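Local coordinates for regulatory protein SdiA (PDB 4LFU) that binds acyl-homoserine lactone signals made by other bacteria and activates transcription, including that of the ftsQAZ cell-division genes, at residues E25-I30 against M163-L168; D40-C45 against Y60-E65; G118-L123 against F132-R137. All coordinates share one frame; numbering follows the deposited sequence.

Contact 1 of 3, residues E25-I30 against M163-L168; sequences EVYHEI and MALMRL
V26 and L165 meet between two antiparallel helices, 23-36 and 147-167, that pack side by side on one face of the sheet in the alpha-beta-alpha autoinducer-binding domain of this LuxR-type receptor. The axes of the two short segments are 10.8 Å apart at closest, and their directions differ by 170°. The contact is apolar.

L165 can be followed outward. Its CB points toward helix 23-36. The first torsion (chi1 -66°) sets CG beside the backbone N and against V26, with L165 CG 4.0 Å from V26 CG1. L165 CD1 touches the same V26 methyl and also lies 4.0 Å from Y27 CE1. L165 CD2 turns to the far end of the phenol, 3.9 Å from Y27 OH. L165 and Y27 cross at about a right angle. Both leucine methyls come to the phenol end from one side of the ring, CD2 at CZ and OH, CD1 at CE1 and OH.

V26 divides its branches between partners. CG1 is anti to the backbone N (chi1 177°) and serves L165. CG2 takes the other side, against A164 and L168. A164 offers its CB to V26 CG2 at 3.9 Å. The CA atoms of V26 and A164, the nearest pair in the register, are 7.4 Å apart. F17 of helix 6-19 also packs on V26. L168 is the first residue to leave the helical conformation, and L168 CD1 reaches V26 CG2 at 4.2 Å.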
loop_
_atom_site.group_PDB
_atom_site.type_symbol
_atom_site.label_atom_id
_atom_site.label_comp_id
_atom_site.label_asym_id
_atom_site.label_seq_id
_atom_site.Cartn_x
_atom_site.Cartn_y
_atom_site.Cartn_z
ATOM N N GLU A 25 24.032 3.950 7.137
ATOM C CA GLU A 25 23.531 4.147 8.503
ATOM C C GLU A 25 22.254 3.360 8.734
ATOM O O GLU A 25 22.011 2.873 9.842
ATOM C CB GLU A 25 23.224 5.621 8.779
ATOM C CG GLU A 25 24.404 6.557 9.023
ATOM C CD GLU A 25 23.916 8.006 9.211
ATOM O OE1 GLU A 25 23.353 8.327 10.287
ATOM O OE2 GLU A 25 24.057 8.812 8.273
ATOM N N VAL A 26 21.420 3.278 7.696
ATOM C CA VAL A 26 20.183 2.482 7.730
ATOM C C VAL A 26 20.530 0.986 7.827
ATOM O O VAL A 26 20.028 0.279 8.715
ATOM C CB VAL A 26 19.275 2.759 6.471
ATOM C CG1 VAL A 26 18.064 1.898 6.491
ATOM C CG2 VAL A 26 18.865 4.227 6.382
ATOM N N TYR A 27 21.408 0.521 6.930
ATOM C CA TYR A 27 21.825 -0.886 6.911
ATOM C C TYR A 27 22.551 -1.309 8.176
ATOM O O TYR A 27 22.277 -2.374 8.720
ATOM C CB TYR A 27 22.647 -1.217 5.674
ATOM C CG TYR A 27 21.894 -0.987 4.398
ATOM C CD1 TYR A 27 20.613 -1.502 4.215
ATOM C CD2 TYR A 27 22.463 -0.273 3.366
ATOM C CE1 TYR A 27 19.912 -1.287 3.019
ATOM C CE2 TYR A 27 21.781 -0.051 2.182
ATOM C CZ TYR A 27 20.507 -0.559 2.015
ATOM O OH TYR A 27 19.835 -0.336 0.823
ATOM N N HIS A 28 23.426 -0.446 8.673
ATOM C CA HIS A 28 24.154 -0.734 9.903
ATOM C C HIS A 28 23.225 -0.889 11.108
ATOM O O HIS A 28 23.429 -1.777 11.939
ATOM C CB HIS A 28 25.235 0.329 10.170
ATOM C CG HIS A 28 26.015 0.072 11.421
ATOM N ND1 HIS A 28 25.781 0.758 12.597
ATOM C CD2 HIS A 28 26.991 -0.829 11.694
ATOM C CE1 HIS A 28 26.593 0.298 13.537
ATOM N NE2 HIS A 28 27.335 -0.665 13.014
ATOM N N GLU A 29 22.208 -0.029 11.197
ATOM C CA GLU A 29 21.209 -0.096 12.265
ATOM C C GLU A 29 20.361 -1.362 12.194
ATOM O O GLU A 29 20.033 -1.935 13.231
ATOM C CB GLU A 29 20.321 1.158 12.260
ATOM C CG GLU A 29 19.355 1.302 13.462
ATOM C CD GLU A 29 20.061 1.258 14.823
ATOM O OE1 GLU A 29 21.137 1.888 14.965
ATOM O OE2 GLU A 29 19.545 0.592 15.754
ATOM N N ILE A 30 20.003 -1.799 10.981
ATOM C CA ILE A 30 19.262 -3.057 10.805
ATOM C C ILE A 30 20.112 -4.246 11.239
ATOM O O ILE A 30 19.615 -5.128 11.939
ATOM C CB ILE A 30 18.772 -3.288 9.364
ATOM C CG1 ILE A 30 17.633 -2.319 9.024
ATOM C CG2 ILE A 30 18.348 -4.762 9.168
ATOM C CD1 ILE A 30 17.430 -2.141 7.516
ATOM N N MET A 163 11.305 3.678 4.672
ATOM C CA MET A 163 10.931 5.117 4.618
ATOM C C MET A 163 12.155 6.036 4.618
ATOM O O MET A 163 12.225 6.974 3.805
ATOM C CB MET A 163 9.939 5.506 5.720
ATOM C CG MET A 163 8.524 4.880 5.559
ATOM S SD MET A 163 7.729 5.017 3.927
ATOM C CE MET A 163 7.641 6.803 3.734
ATOM N N ALA A 164 13.138 5.748 5.486
ATOM C CA ALA A 164 14.430 6.435 5.426
ATOM C C ALA A 164 15.063 6.315 4.048
ATOM O O ALA A 164 15.463 7.312 3.454
ATOM C CB ALA A 164 15.382 5.911 6.495
ATOM N N LEU A 165 15.155 5.100 3.520
ATOM C CA LEU A 165 15.758 4.912 2.189
ATOM C C LEU A 165 14.987 5.594 1.053
ATOM O O LEU A 165 15.576 5.958 0.050
ATOM C CB LEU A 165 15.978 3.415 1.884
ATOM C CG LEU A 165 17.011 2.684 2.757
ATOM C CD1 LEU A 165 16.726 1.188 2.804
ATOM C CD2 LEU A 165 18.420 2.946 2.275
ATOM N N MET A 166 13.669 5.730 1.205
ATOM C CA MET A 166 12.857 6.492 0.255
ATOM C C MET A 166 13.180 7.979 0.334
ATOM O O MET A 166 13.364 8.618 -0.698
ATOM C CB MET A 166 11.360 6.254 0.466
ATOM C CG MET A 166 10.813 5.077 -0.352
ATOM S SD MET A 166 9.025 4.893 -0.234
ATOM C CE MET A 166 8.467 5.883 -1.618
ATOM N N ARG A 167 13.264 8.504 1.561
ATOM C CA ARG A 167 13.683 9.887 1.823
ATOM C C ARG A 167 15.064 10.197 1.244
ATOM O O ARG A 167 15.266 11.267 0.700
ATOM C CB ARG A 167 13.665 10.181 3.333
ATOM C CG ARG A 167 14.452 11.428 3.733
ATOM C CD ARG A 167 14.179 11.841 5.186
ATOM N NE ARG A 167 14.673 10.868 6.164
ATOM C CZ ARG A 167 15.959 10.687 6.466
ATOM N NH1 ARG A 167 16.895 11.406 5.863
ATOM N NH2 ARG A 167 16.307 9.779 7.369
ATOM N N LEU A 168 15.983 9.235 1.349
ATOM C CA LEU A 168 17.354 9.344 0.843
ATOM C C LEU A 168 17.451 8.995 -0.633
ATOM O O LEU A 168 18.549 8.791 -1.154
ATOM C CB LEU A 168 18.302 8.449 1.656
ATOM C CG LEU A 168 18.396 8.726 3.168
ATOM C CD1 LEU A 168 19.192 7.675 3.923
ATOM C CD2 LEU A 168 19.005 10.087 3.421
#

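Contact 2 of 3, residues D40-C45 against Y60-E65; sequences DYYSLC and YTNYPE
The beta hairpin of strands 41-47 and 57-61 forms one side of the domain's antiparallel sheet, and this contact runs from its paired strands into the turn before helix 65-73. L44 and Y60 are a hydrogen-bonded pair. L44 N gives to Y60 O at 2.7 Å, and Y60 N gives to L44 O at 2.8 Å. S43 and T61 follow as a non-hydrogen-bonded pair. Beyond them the pairing fades: N62 N to Y42 O is a weak bond of 3.4 Å.

Aromatic side chains take over where the strands part. The rings of Y41 and Y63 are tilted by 29° and offset, with little overlap and centroids 5.0 Å apart. Y63 CE2 lies 3.5 Å from Y41 CB, and Y63 CD2 sits over one face of the Y41 ring, toward its rim. P64 CD comes to Y41 CE1 at 3.7 Å. The Y42 ring swings back over the turn because its CG stands between backbone N and carbonyl carbon (chi1 75°). One face then covers N62 N. Y42 OH meets the edge of the Y60 ring, 3.6 Å from Y60 CD2.

A classic beta bulge at D40-Y41 lies opposite S136 of strand 130-137. Y63 OH bonds to S136 OG on that strand. Y42 packs against Y27 and I30 of helix 23-36, while L44 reaches L162 of helix 147-167.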
loop_
_atom_site.group_PDB
_atom_site.type_symbol
_atom_site.label_atom_id
_atom_site.label_comp_id
_atom_site.label_asym_id
_atom_site.label_seq_id
_atom_site.Cartn_x
_atom_site.Cartn_y
_atom_site.Cartn_z
ATOM N N ASP A 40 21.758 -13.749 13.049
ATOM C CA ASP A 40 23.073 -13.677 12.422
ATOM C C ASP A 40 23.022 -12.807 11.185
ATOM O O ASP A 40 23.939 -12.027 10.916
ATOM C CB ASP A 40 23.548 -15.083 12.042
ATOM C CG ASP A 40 23.783 -15.952 13.251
ATOM O OD1 ASP A 40 24.334 -15.453 14.253
ATOM O OD2 ASP A 40 23.410 -17.131 13.216
ATOM N N TYR A 41 21.942 -12.938 10.428
ATOM C CA TYR A 41 21.859 -12.256 9.160
ATOM C C TYR A 41 20.547 -11.507 8.973
ATOM O O TYR A 41 19.553 -11.825 9.589
ATOM C CB TYR A 41 22.042 -13.251 8.021
ATOM C CG TYR A 41 23.331 -14.055 8.049
ATOM C CD1 TYR A 41 24.538 -13.488 7.658
ATOM C CD2 TYR A 41 23.330 -15.392 8.432
ATOM C CE1 TYR A 41 25.726 -14.231 7.656
ATOM C CE2 TYR A 41 24.518 -16.144 8.449
ATOM C CZ TYR A 41 25.695 -15.560 8.048
ATOM O OH TYR A 41 26.843 -16.292 8.042
ATOM N N TYR A 42 20.574 -10.513 8.097
ATOM C CA TYR A 42 19.372 -9.843 7.612
ATOM C C TYR A 42 19.498 -9.752 6.097
ATOM O O TYR A 42 20.599 -9.870 5.542
ATOM C CB TYR A 42 19.254 -8.435 8.203
ATOM C CG TYR A 42 20.220 -7.441 7.572
ATOM C CD1 TYR A 42 21.526 -7.328 8.048
ATOM C CD2 TYR A 42 19.830 -6.622 6.493
ATOM C CE1 TYR A 42 22.422 -6.470 7.476
ATOM C CE2 TYR A 42 20.729 -5.728 5.912
ATOM C CZ TYR A 42 22.024 -5.664 6.422
ATOM O OH TYR A 42 22.973 -4.810 5.894
ATOM N N SER A 43 18.361 -9.583 5.434
ATOM C CA SER A 43 18.322 -9.177 4.054
ATOM C C SER A 43 17.138 -8.220 3.864
ATOM O O SER A 43 16.074 -8.426 4.415
ATOM C CB SER A 43 18.235 -10.388 3.116
ATOM O OG SER A 43 16.999 -11.062 3.236
ATOM N N LEU A 44 17.340 -7.164 3.088
ATOM C CA LEU A 44 16.266 -6.241 2.789
ATOM C C LEU A 44 16.071 -6.324 1.277
ATOM O O LEU A 44 16.990 -5.978 0.533
ATOM C CB LEU A 44 16.666 -4.829 3.243
ATOM C CG LEU A 44 15.675 -3.878 3.941
ATOM C CD1 LEU A 44 15.892 -2.397 3.432
ATOM C CD2 LEU A 44 14.187 -4.272 3.833
ATOM N N CYS A 45 14.917 -6.858 0.848
ATOM C CA CYS A 45 14.545 -7.054 -0.578
ATOM C C CYS A 45 13.292 -6.280 -0.934
ATOM O O CYS A 45 12.323 -6.278 -0.186
ATOM C CB CYS A 45 14.236 -8.517 -0.909
ATOM S SG CYS A 45 15.554 -9.665 -0.541
ATOM N N TYR A 60 19.629 -5.722 -0.220
ATOM C CA TYR A 60 20.842 -5.465 0.527
ATOM C C TYR A 60 20.891 -6.400 1.706
ATOM O O TYR A 60 19.937 -6.511 2.491
ATOM C CB TYR A 60 20.901 -4.017 1.016
ATOM C CG TYR A 60 22.311 -3.535 1.268
ATOM C CD1 TYR A 60 23.048 -2.915 0.250
ATOM C CD2 TYR A 60 22.909 -3.700 2.512
ATOM C CE1 TYR A 60 24.334 -2.472 0.474
ATOM C CE2 TYR A 60 24.200 -3.256 2.752
ATOM C CZ TYR A 60 24.905 -2.646 1.737
ATOM O OH TYR A 60 26.198 -2.215 1.970
ATOM N N THR A 61 22.028 -7.065 1.852
ATOM C CA THR A 61 22.125 -8.139 2.810
ATOM C C THR A 61 23.522 -8.175 3.412
ATOM O O THR A 61 24.463 -7.624 2.819
ATOM C CB THR A 61 21.698 -9.493 2.136
ATOM O OG1 THR A 61 21.595 -10.510 3.134
ATOM C CG2 THR A 61 22.678 -9.931 1.089
ATOM N N ASN A 62 23.663 -8.791 4.591
ATOM C CA ASN A 62 25.007 -9.155 5.082
ATOM C C ASN A 62 25.335 -10.663 4.972
ATOM O O ASN A 62 26.298 -11.141 5.561
ATOM C CB ASN A 62 25.262 -8.642 6.499
ATOM C CG ASN A 62 24.384 -9.316 7.533
ATOM O OD1 ASN A 62 24.617 -9.191 8.733
ATOM N ND2 ASN A 62 23.370 -10.018 7.081
ATOM N N TYR A 63 24.527 -11.398 4.216
ATOM C CA TYR A 63 24.849 -12.772 3.866
ATOM C C TYR A 63 26.178 -12.831 3.124
ATOM O O TYR A 63 26.510 -11.908 2.345
ATOM C CB TYR A 63 23.787 -13.363 2.965
ATOM C CG TYR A 63 22.526 -13.836 3.656
ATOM C CD1 TYR A 63 21.280 -13.320 3.286
ATOM C CD2 TYR A 63 22.566 -14.815 4.646
ATOM C CE1 TYR A 63 20.104 -13.765 3.891
ATOM C CE2 TYR A 63 21.412 -15.266 5.251
ATOM C CZ TYR A 63 20.179 -14.723 4.874
ATOM O OH TYR A 63 19.022 -15.146 5.477
ATOM N N PRO A 64 26.950 -13.921 3.343
ATOM C CA PRO A 64 28.216 -14.017 2.598
ATOM C C PRO A 64 27.933 -13.905 1.097
ATOM O O PRO A 64 26.885 -14.375 0.613
ATOM C CB PRO A 64 28.745 -15.407 2.965
ATOM C CG PRO A 64 28.110 -15.722 4.298
ATOM C CD PRO A 64 26.725 -15.079 4.225
ATOM N N GLU A 65 28.838 -13.248 0.384
ATOM C CA GLU A 65 28.745 -13.121 -1.074
ATOM C C GLU A 65 28.561 -14.434 -1.835
ATOM O O GLU A 65 27.883 -14.462 -2.849
ATOM C CB GLU A 65 29.943 -12.348 -1.644
ATOM C CG GLU A 65 29.602 -11.706 -3.004
ATOM C CD GLU A 65 30.778 -10.992 -3.666
ATOM O OE1 GLU A 65 31.660 -10.468 -2.938
ATOM O OE2 GLU A 65 30.821 -10.966 -4.925
#

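Contact 3 of 3, residues G118-L123 against F132-R137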
loop_
_atom_site.group_PDB
_atom_site.type_symbol
_atom_site.label_atom_id
_atom_site.label_comp_id
_atom_site.label_asym_id
_atom_site.label_seq_id
_atom_site.Cartn_x
_atom_site.Cartn_y
_atom_site.Cartn_z
ATOM N N GLY A 118 14.645 -18.446 10.958
ATOM C CA GLY A 118 14.507 -17.052 10.547
ATOM C C GLY A 118 13.081 -16.556 10.581
ATOM O O GLY A 118 12.170 -17.278 10.935
ATOM N N VAL A 119 12.898 -15.312 10.177
ATOM C CA VAL A 119 11.617 -14.651 10.249
ATOM C C VAL A 119 11.571 -13.562 9.160
ATOM O O VAL A 119 12.592 -12.965 8.840
ATOM C CB VAL A 119 11.422 -14.074 11.674
ATOM C CG1 VAL A 119 12.510 -13.054 12.008
ATOM C CG2 VAL A 119 10.017 -13.491 11.858
ATOM N N THR A 120 10.415 -13.312 8.574
ATOM C CA THR A 120 10.313 -12.204 7.615
ATOM C C THR A 120 9.156 -11.260 7.974
ATOM O O THR A 120 8.086 -11.696 8.400
ATOM C CB THR A 120 10.196 -12.721 6.159
ATOM O OG1 THR A 120 11.234 -13.673 5.935
ATOM C CG2 THR A 120 10.336 -11.589 5.124
ATOM N N GLN A 121 9.401 -9.965 7.840
ATOM C CA GLN A 121 8.342 -8.977 7.948
ATOM C C GLN A 121 8.220 -8.245 6.612
ATOM O O GLN A 121 9.215 -7.935 5.997
ATOM C CB GLN A 121 8.630 -7.980 9.062
ATOM C CG GLN A 121 7.472 -7.023 9.305
ATOM C CD GLN A 121 6.434 -7.575 10.251
ATOM O OE1 GLN A 121 6.702 -8.483 11.042
ATOM N NE2 GLN A 121 5.234 -7.017 10.185
ATOM N N TYR A 122 6.996 -7.967 6.171
ATOM C CA TYR A 122 6.831 -7.190 4.946
ATOM C C TYR A 122 5.864 -5.996 5.017
ATOM O O TYR A 122 4.978 -5.930 5.896
ATOM C CB TYR A 122 6.531 -8.094 3.747
ATOM C CG TYR A 122 5.096 -8.138 3.315
ATOM C CD1 TYR A 122 4.650 -7.430 2.184
ATOM C CD2 TYR A 122 4.191 -8.911 4.004
ATOM C CE1 TYR A 122 3.295 -7.470 1.798
ATOM C CE2 TYR A 122 2.874 -8.963 3.643
ATOM C CZ TYR A 122 2.426 -8.253 2.546
ATOM O OH TYR A 122 1.094 -8.383 2.224
ATOM N N LEU A 123 6.081 -5.058 4.087
ATOM C CA LEU A 123 5.270 -3.870 3.921
ATOM C C LEU A 123 5.188 -3.445 2.456
ATOM O O LEU A 123 6.207 -3.426 1.729
ATOM C CB LEU A 123 5.874 -2.694 4.711
ATOM C CG LEU A 123 4.999 -1.432 4.722
ATOM C CD1 LEU A 123 3.706 -1.706 5.473
ATOM C CD2 LEU A 123 5.715 -0.226 5.307
ATOM N N PHE A 132 10.599 -6.429 1.962
ATOM C CA PHE A 132 10.688 -7.610 2.829
ATOM C C PHE A 132 11.941 -7.510 3.701
ATOM O O PHE A 132 13.052 -7.381 3.193
ATOM C CB PHE A 132 10.773 -8.882 1.982
ATOM C CG PHE A 132 9.556 -9.133 1.118
ATOM C CD1 PHE A 132 8.538 -9.967 1.563
ATOM C CD2 PHE A 132 9.435 -8.539 -0.147
ATOM C CE1 PHE A 132 7.414 -10.176 0.789
ATOM C CE2 PHE A 132 8.313 -8.778 -0.961
ATOM C CZ PHE A 132 7.309 -9.583 -0.491
ATOM N N LEU A 133 11.767 -7.586 5.012
ATOM C CA LEU A 133 12.912 -7.645 5.913
ATOM C C LEU A 133 12.992 -9.031 6.563
ATOM O O LEU A 133 12.083 -9.434 7.271
ATOM C CB LEU A 133 12.813 -6.552 6.986
ATOM C CG LEU A 133 13.917 -6.559 8.063
ATOM C CD1 LEU A 133 15.289 -6.239 7.479
ATOM C CD2 LEU A 133 13.536 -5.584 9.158
ATOM N N SER A 134 14.078 -9.748 6.310
ATOM C CA SER A 134 14.293 -11.088 6.861
ATOM C C SER A 134 15.421 -11.067 7.849
ATOM O O SER A 134 16.411 -10.401 7.622
ATOM C CB SER A 134 14.683 -12.043 5.762
ATOM O OG SER A 134 13.562 -12.416 5.009
ATOM N N PHE A 135 15.253 -11.773 8.960
ATOM C CA PHE A 135 16.364 -12.099 9.866
ATOM C C PHE A 135 16.572 -13.607 9.850
ATOM O O PHE A 135 15.614 -14.365 9.776
ATOM C CB PHE A 135 16.064 -11.677 11.307
ATOM C CG PHE A 135 15.993 -10.176 11.528
ATOM C CD1 PHE A 135 16.720 -9.291 10.735
ATOM C CD2 PHE A 135 15.217 -9.660 12.561
ATOM C CE1 PHE A 135 16.656 -7.921 10.947
ATOM C CE2 PHE A 135 15.172 -8.284 12.793
ATOM C CZ PHE A 135 15.892 -7.421 11.978
ATOM N N SER A 136 17.818 -14.053 9.916
ATOM C CA SER A 136 18.079 -15.492 9.963
ATOM C C SER A 136 19.204 -15.847 10.920
ATOM O O SER A 136 20.004 -15.020 11.278
ATOM C CB SER A 136 18.339 -16.075 8.568
ATOM O OG SER A 136 19.509 -15.531 8.008
ATOM N N ARG A 137 19.244 -17.106 11.306
ATOM C CA ARG A 137 20.112 -17.581 12.350
ATOM C C ARG A 137 20.592 -18.992 12.001
ATOM O O ARG A 137 19.825 -19.828 11.464
ATOM C CB ARG A 137 19.320 -17.594 13.656
ATOM C CG ARG A 137 20.148 -17.737 14.881
ATOM C CD ARG A 137 19.396 -17.249 16.097
ATOM N NE ARG A 137 18.091 -17.866 16.249
ATOM C CZ ARG A 137 17.038 -17.253 16.783
ATOM N NH1 ARG A 137 15.880 -17.898 16.885
ATOM N NH2 ARG A 137 17.130 -15.993 17.211
#
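V119 and F135 form a hydrogen-bonded pair in the antiparallel hairpin of strands 117-124 and 130-137, which lies inside the five-stranded sheet of the domain. The N-to-C directions of the two short segments differ by 167°. Backbone bonds join V119 with F135 and Q121 with L133 in both directions. The Q121-L133 bonds are straighter than those of V119 and F135, reaching an N-H...O angle of 170° at L133 N.

Packing is tight at the G118 end. G118 CA comes within 3.0 Å of F135 O, where there is no room for a CB. V119, Q121, L133 and F135 share the face turned to the helices. V119 and F135 lie side by side there, with V119 CG1 3.9 Å from F135 CB. I30 and A34 of helix 23-36 cover F135, and M154 of helix 147-167 lies on V119. Q121 OE1 is hydrogen-bonded to H92 ND1.

On the other face T120 and S134 make a close, buried polar pair. T120 OG1 and S134 OG are hydrogen-bonded at 2.8 Å, either hydroxyl being able to donate, and W95 NE1 also bonds to T120 OG1.

The looser part is at the partly exposed Y122. Its side chain lies beside that of buried F132 and points the same way. The ring planes are 18° apart, but the centroids are 5.5 Å apart and overlap is slight. Here Y122 CB does the touching, 3.5 Å from F132 CD1.

In the fold
All three contacts lie in the autoinducer-binding domain. Contacts 1 and 3 are buried, while contact 2 is nearer the surface. Contact 1 holds helix to helix by apolar contacts, with Y27's phenol end against L165 methyls. Contacts 2 and 3 are hairpins of one sheet, and strands 41-47 and 130-137 lie next to each other in it. Contact 3 keeps regular backbone pairing along its length; contact 2 trades it for tyrosine packing at the turn. The helices of contact 1 cover one face of this sheet: I30 CG2 reaches L133 CD1, and L165 CD1 reaches L44 CD1. Along the chain, both hairpins fall within the loop that contact 1 closes.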